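Local coordinates for protein PelD (Pseudomonas aeruginosa, PDB 4EU0) that probably acts as a membrane-bound cyclic-di-GMP receptor involved in pellicle formation, its cytosolic part pairing a GAF domain with a GGDEF-like domain that binds the dinucleotide, at residues A[48-56]-A[76-84]. Sequence-based numbering, arbitrary orientation.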
ATOM      1  N   ARG A  48      20.660   1.092   5.016  1.00 30.50           N
ATOM      2  CA  ARG A  48      20.398   0.468   3.724  1.00 30.55           C
ATOM      3  C   ARG A  48      20.751  -1.015   3.785  1.00 30.44           C
ATOM      4  O   ARG A  48      21.746  -1.398   4.396  1.00 31.15           O
ATOM      5  CB  ARG A  48      21.189   1.154   2.605  1.00 32.34           C
ATOM      6  CG  ARG A  48      20.994   0.521   1.228  1.00 33.75           C
ATOM      7  CD  ARG A  48      21.926   1.103   0.169  1.00 39.16           C
ATOM      8  NE  ARG A  48      21.676   2.523  -0.083  1.00 42.60           N
ATOM      9  CZ  ARG A  48      20.699   3.009  -0.846  1.00 43.31           C
ATOM     10  NH1 ARG A  48      19.832   2.202  -1.456  1.00 43.11           N
ATOM     11  NH2 ARG A  48      20.581   4.321  -0.997  1.00 45.12           N
ATOM     12  N   VAL A  49      19.928  -1.844   3.152  1.00 29.28           N
ATOM     13  CA  VAL A  49      20.209  -3.269   3.044  1.00 29.86           C
ATOM     14  C   VAL A  49      20.564  -3.612   1.598  1.00 31.54           C
ATOM     15  O   VAL A  49      19.822  -3.269   0.678  1.00 30.67           O
ATOM     16  CB  VAL A  49      19.022  -4.121   3.538  1.00 28.44           C
ATOM     17  CG1 VAL A  49      19.263  -5.601   3.276  1.00 28.02           C
ATOM     18  CG2 VAL A  49      18.787  -3.876   5.029  1.00 26.60           C
ATOM     19  N   ARG A  50      21.701  -4.282   1.419  1.00 34.12           N
ATOM     20  CA  ARG A  50      22.191  -4.670   0.088  1.00 36.64           C
ATOM     21  C   ARG A  50      21.361  -5.807  -0.505  1.00 36.68           C
ATOM     22  O   ARG A  50      20.505  -6.378   0.171  1.00 35.42           O
ATOM     23  CB  ARG A  50      23.663  -5.079   0.142  1.00 38.95           C
ATOM     24  CG  ARG A  50      24.564  -4.106   0.867  1.00 40.41           C
ATOM     25  CD  ARG A  50      26.025  -4.397   0.565  1.00 45.07           C
ATOM     26  NE  ARG A  50      26.888  -4.141   1.717  1.00 47.43           N
ATOM     27  CZ  ARG A  50      27.300  -2.937   2.110  1.00 48.93           C
ATOM     28  NH1 ARG A  50      26.923  -1.848   1.448  1.00 49.08           N
ATOM     29  NH2 ARG A  50      28.085  -2.820   3.173  1.00 49.23           N
ATOM     30  N   TYR A  51      21.626  -6.141  -1.768  1.00 38.77           N
ATOM     31  CA  TYR A  51      20.870  -7.183  -2.461  1.00 39.31           C
ATOM     32  C   TYR A  51      20.997  -8.559  -1.798  1.00 39.81           C
ATOM     33  O   TYR A  51      20.034  -9.328  -1.778  1.00 39.06           O
ATOM     34  CB  TYR A  51      21.276  -7.260  -3.937  1.00 41.11           C
ATOM     35  CG  TYR A  51      20.403  -8.186  -4.751  1.00 41.58           C
ATOM     36  CD1 TYR A  51      19.065  -7.879  -4.993  1.00 40.65           C
ATOM     37  CD2 TYR A  51      20.911  -9.374  -5.273  1.00 44.06           C
ATOM     38  CE1 TYR A  51      18.255  -8.728  -5.739  1.00 41.62           C
ATOM     39  CE2 TYR A  51      20.109 -10.230  -6.020  1.00 44.69           C
ATOM     40  CZ  TYR A  51      18.786  -9.900  -6.249  1.00 43.48           C
ATOM     41  OH  TYR A  51      17.982 -10.738  -6.981  1.00 45.71           O
ATOM     42  N   ASP A  52      22.174  -8.856  -1.250  1.00 41.63           N
ATOM     43  CA  ASP A  52      22.427 -10.142  -0.593  1.00 42.48           C
ATOM     44  C   ASP A  52      21.924 -10.212   0.862  1.00 41.07           C
ATOM     45  O   ASP A  52      22.260 -11.144   1.592  1.00 41.84           O
ATOM     46  CB  ASP A  52      23.915 -10.519  -0.689  1.00 45.08           C
ATOM     47  CG  ASP A  52      24.840  -9.477  -0.060  1.00 45.90           C
ATOM     48  OD1 ASP A  52      24.354  -8.488   0.534  1.00 44.95           O
ATOM     49  OD2 ASP A  52      26.071  -9.662  -0.163  1.00 48.77           O
ATOM     50  N   ARG A  53      21.111  -9.232   1.259  1.00 39.59           N
ATOM     51  CA  ARG A  53      20.499  -9.166   2.602  1.00 38.18           C
ATOM     52  C   ARG A  53      21.507  -8.927   3.737  1.00 39.00           C
ATOM     53  O   ARG A  53      21.325  -9.411   4.860  1.00 38.67           O
ATOM     54  CB  ARG A  53      19.620 -10.397   2.886  1.00 37.85           C
ATOM     55  CG  ARG A  53      18.379 -10.504   2.009  1.00 37.02           C
ATOM     56  CD  ARG A  53      17.416 -11.561   2.538  1.00 38.07           C
ATOM     57  NE  ARG A  53      16.101 -11.467   1.906  1.00 39.28           N
ATOM     58  CZ  ARG A  53      14.974 -11.960   2.413  1.00 38.87           C
ATOM     59  NH1 ARG A  53      14.970 -12.589   3.584  1.00 39.67           N
ATOM     60  NH2 ARG A  53      13.839 -11.819   1.744  1.00 39.27           N
ATOM     61  N   THR A  54      22.569  -8.183   3.433  1.00 40.08           N
ATOM     62  CA  THR A  54      23.510  -7.726   4.456  1.00 40.84           C
ATOM     63  C   THR A  54      23.402  -6.206   4.609  1.00 40.10           C
ATOM     64  O   THR A  54      23.227  -5.495   3.612  1.00 39.90           O
ATOM     65  CB  THR A  54      24.969  -8.156   4.151  1.00 43.10           C
ATOM     66  OG1 THR A  54      25.385  -7.628   2.886  1.00 44.33           O
ATOM     67  CG2 THR A  54      25.094  -9.678   4.125  1.00 44.08           C
ATOM     68  N   PRO A  55      23.481  -5.702   5.857  1.00 39.86           N
ATOM     69  CA  PRO A  55      23.257  -4.274   6.091  1.00 39.58           C
ATOM     70  C   PRO A  55      24.492  -3.405   5.864  1.00 41.63           C
ATOM     71  O   PRO A  55      25.616  -3.845   6.109  1.00 42.76           O
ATOM     72  CB  PRO A  55      22.852  -4.226   7.567  1.00 38.65           C
ATOM     73  CG  PRO A  55      23.557  -5.382   8.183  1.00 39.41           C
ATOM     74  CD  PRO A  55      23.709  -6.436   7.117  1.00 39.92           C
ATOM     75  N   GLU A  56      24.266  -2.177   5.407  1.00 42.07           N
ATOM     76  CA  GLU A  56      25.335  -1.193   5.261  1.00 44.49           C
ATOM     77  C   GLU A  56      25.474  -0.431   6.585  1.00 44.79           C
ATOM     78  O   GLU A  56      24.538   0.256   7.004  1.00 43.64           O
ATOM     79  CB  GLU A  56      25.023  -0.249   4.097  1.00 44.75           C
ATOM     80  CG  GLU A  56      26.170   0.650   3.672  1.00 47.85           C
ATOM     81  CD  GLU A  56      25.996   1.198   2.266  1.00 49.06           C
ATOM     82  OE1 GLU A  56      24.841   1.345   1.814  1.00 47.76           O
ATOM     83  OE2 GLU A  56      27.023   1.475   1.607  1.00 51.97           O
ATOM     84  N   VAL A  76      19.979  -8.381  14.188  1.00 33.31           N
ATOM     85  CA  VAL A  76      20.128  -7.877  12.822  1.00 33.00           C
ATOM     86  C   VAL A  76      20.170  -9.033  11.819  1.00 33.20           C
ATOM     87  O   VAL A  76      19.535  -8.972  10.759  1.00 32.49           O
ATOM     88  CB  VAL A  76      21.397  -6.985  12.688  1.00 33.80           C
ATOM     89  CG1 VAL A  76      21.674  -6.623  11.235  1.00 33.82           C
ATOM     90  CG2 VAL A  76      21.264  -5.721  13.538  1.00 33.58           C
ATOM     91  N   ARG A  77      20.901 -10.093  12.165  1.00 34.30           N
ATOM     92  CA  ARG A  77      21.034 -11.247  11.276  1.00 34.98           C
ATOM     93  C   ARG A  77      19.741 -12.045  11.129  1.00 33.94           C
ATOM     94  O   ARG A  77      19.363 -12.409  10.014  1.00 33.67           O
ATOM     95  CB  ARG A  77      22.211 -12.155  11.685  1.00 37.04           C
ATOM     96  CG  ARG A  77      23.599 -11.595  11.354  1.00 39.26           C
ATOM     97  CD  ARG A  77      23.669 -10.904   9.979  1.00 42.48           C
ATOM     98  NE  ARG A  77      23.272 -11.773   8.868  1.00 43.62           N
ATOM     99  CZ  ARG A  77      22.750 -11.342   7.719  1.00 43.84           C
ATOM    100  NH1 ARG A  77      22.552 -10.047   7.506  1.00 41.96           N
ATOM    101  NH2 ARG A  77      22.423 -12.213   6.775  1.00 45.42           N
ATOM    102  N   THR A  78      19.056 -12.296  12.245  1.00 33.25           N
ATOM    103  CA  THR A  78      17.788 -13.024  12.212  1.00 32.37           C
ATOM    104  C   THR A  78      16.732 -12.234  11.444  1.00 30.45           C
ATOM    105  O   THR A  78      15.960 -12.816  10.689  1.00 30.31           O
ATOM    106  CB  THR A  78      17.239 -13.349  13.619  1.00 32.44           C
ATOM    107  OG1 THR A  78      17.060 -12.134  14.356  1.00 32.70           O
ATOM    108  CG2 THR A  78      18.187 -14.270  14.373  1.00 33.48           C
ATOM    109  N   CYS A  79      16.711 -10.915  11.645  1.00 29.46           N
ATOM    110  CA  CYS A  79      15.776 -10.018  10.955  1.00 28.18           C
ATOM    111  C   CYS A  79      15.935 -10.122   9.444  1.00 28.49           C
ATOM    112  O   CYS A  79      14.956 -10.280   8.713  1.00 27.48           O
ATOM    113  CB  CYS A  79      16.019  -8.567  11.383  1.00 27.62           C
ATOM    114  SG  CYS A  79      15.092  -7.321  10.441  1.00 26.63           S
ATOM    115  N   LEU A  80      17.180 -10.028   8.991  1.00 29.79           N
ATOM    116  CA  LEU A  80      17.474 -10.013   7.566  1.00 30.77           C
ATOM    117  C   LEU A  80      17.353 -11.385   6.905  1.00 32.20           C
ATOM    118  O   LEU A  80      17.060 -11.470   5.716  1.00 32.37           O
ATOM    119  CB  LEU A  80      18.840  -9.368   7.294  1.00 31.54           C
ATOM    120  CG  LEU A  80      18.939  -7.880   7.670  1.00 30.97           C
ATOM    121  CD1 LEU A  80      20.316  -7.327   7.358  1.00 33.07           C
ATOM    122  CD2 LEU A  80      17.851  -7.040   6.992  1.00 29.11           C
ATOM    123  N   GLU A  81      17.551 -12.446   7.686  1.00 33.75           N
ATOM    124  CA  GLU A  81      17.398 -13.816   7.193  1.00 35.67           C
ATOM    125  C   GLU A  81      15.933 -14.232   7.083  1.00 34.91           C
ATOM    126  O   GLU A  81      15.564 -14.996   6.188  1.00 35.61           O
ATOM    127  CB  GLU A  81      18.163 -14.801   8.079  1.00 37.38           C
ATOM    128  CG  GLU A  81      19.654 -14.887   7.765  1.00 40.40           C
ATOM    129  CD  GLU A  81      20.410 -15.856   8.662  1.00 44.14           C
ATOM    130  OE1 GLU A  81      21.644 -15.708   8.772  1.00 45.51           O
ATOM    131  OE2 GLU A  81      19.782 -16.762   9.256  1.00 45.74           O
ATOM    132  N   ARG A  82      15.103 -13.720   7.991  1.00 33.93           N
ATOM    133  CA  ARG A  82      13.676 -14.031   8.003  1.00 33.24           C
ATOM    134  C   ARG A  82      12.883 -13.088   7.104  1.00 31.25           C
ATOM    135  O   ARG A  82      11.796 -13.433   6.640  1.00 30.87           O
ATOM    136  CB  ARG A  82      13.129 -13.928   9.424  1.00 33.50           C
ATOM    137  CG  ARG A  82      12.043 -14.935   9.768  1.00 36.03           C
ATOM    138  CD  ARG A  82      12.636 -16.205  10.355  1.00 41.13           C
ATOM    139  NE  ARG A  82      11.656 -16.934  11.159  1.00 44.12           N
ATOM    140  CZ  ARG A  82      11.933 -17.980  11.935  1.00 45.90           C
ATOM    141  NH1 ARG A  82      13.173 -18.445  12.029  1.00 48.28           N
ATOM    142  NH2 ARG A  82      10.960 -18.561  12.623  1.00 47.23           N
ATOM    143  N   GLY A  83      13.426 -11.894   6.883  1.00 30.09           N
ATOM    144  CA  GLY A  83      12.704 -10.817   6.208  1.00 28.01           C
ATOM    145  C   GLY A  83      11.509 -10.355   7.025  1.00 26.69           C
ATOM    146  O   GLY A  83      10.489  -9.945   6.470  1.00 24.97           O
ATOM    147  N   GLU A  84      11.643 -10.432   8.349  1.00 26.70           N
ATOM    148  CA  GLU A  84      10.550 -10.130   9.275  1.00 26.31           C
ATOM    149  C   GLU A  84      11.053  -9.353  10.478  1.00 25.56           C
ATOM    150  O   GLU A  84      12.233  -9.418  10.832  1.00 26.29           O
ATOM    151  CB  GLU A  84       9.904 -11.421   9.796  1.00 27.56           C
ATOM    152  CG  GLU A  84       9.068 -12.197   8.791  1.00 30.25           C
ATOM    153  CD  GLU A  84       8.635 -13.556   9.325  1.00 35.26           C
ATOM    154  OE1 GLU A  84       8.928 -13.865  10.505  1.00 37.76           O
ATOM    155  OE2 GLU A  84       8.007 -14.322   8.558  1.00 37.57           O
TER
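A loop-to-helix contact in the GAF domain of PelD, in which two arginines donate hydrogen bonds in opposite directions, joins the 48-56 loop to helix 74-82, with Leu80 and Pro55 packed between the bonds. Arg77 reaches out of the helix, and its NH1 gives a nearly straight bond to Arg53 O (3.0 Å, 171° at the hydrogen), lying in both the guanidinium and carbonyl planes. Bends at chi2 (-41°) and chi3 (-57°) curl this long chain so that NH1 meets the loop carbonyl. Arg53 answers in the other direction: extended from CG to NE, its chain runs alongside the Leu80 carbonyl, CD 3.2 Å from Leu80 O, and NH1 donates to the same oxygen at 3.2 Å. That bond is more bent, with the donor tilted from the carbonyl plane, but it uses a carbonyl near the C-terminal end of the helix, where a positive group is probably favoured. Gly83, the first residue beyond the helix, turns the chain with a positive phi, a conformation glycine takes easily, beside this guanidinium.

Between the two polar links, Leu80 pushes CD1 against Pro55 CD (3.5 Å) and CD2 against Val49 CG2 (3.8 Å). The rigid Pro55 ring also meets Val76 CG1 through CG, one helical turn earlier. Arg53 closes a type I turn from Arg50, and Thr54 OG1 bonds Asp52 OD1 at 2.7 Å, bracing the turn.

Beneath this layer runs strand 117-123 of the five-stranded antiparallel sheet: Leu120 touches Val49 and Val76, Ile117 touches Arg53 and Leu80, and strand 106-111 supports Val76 through Cys107.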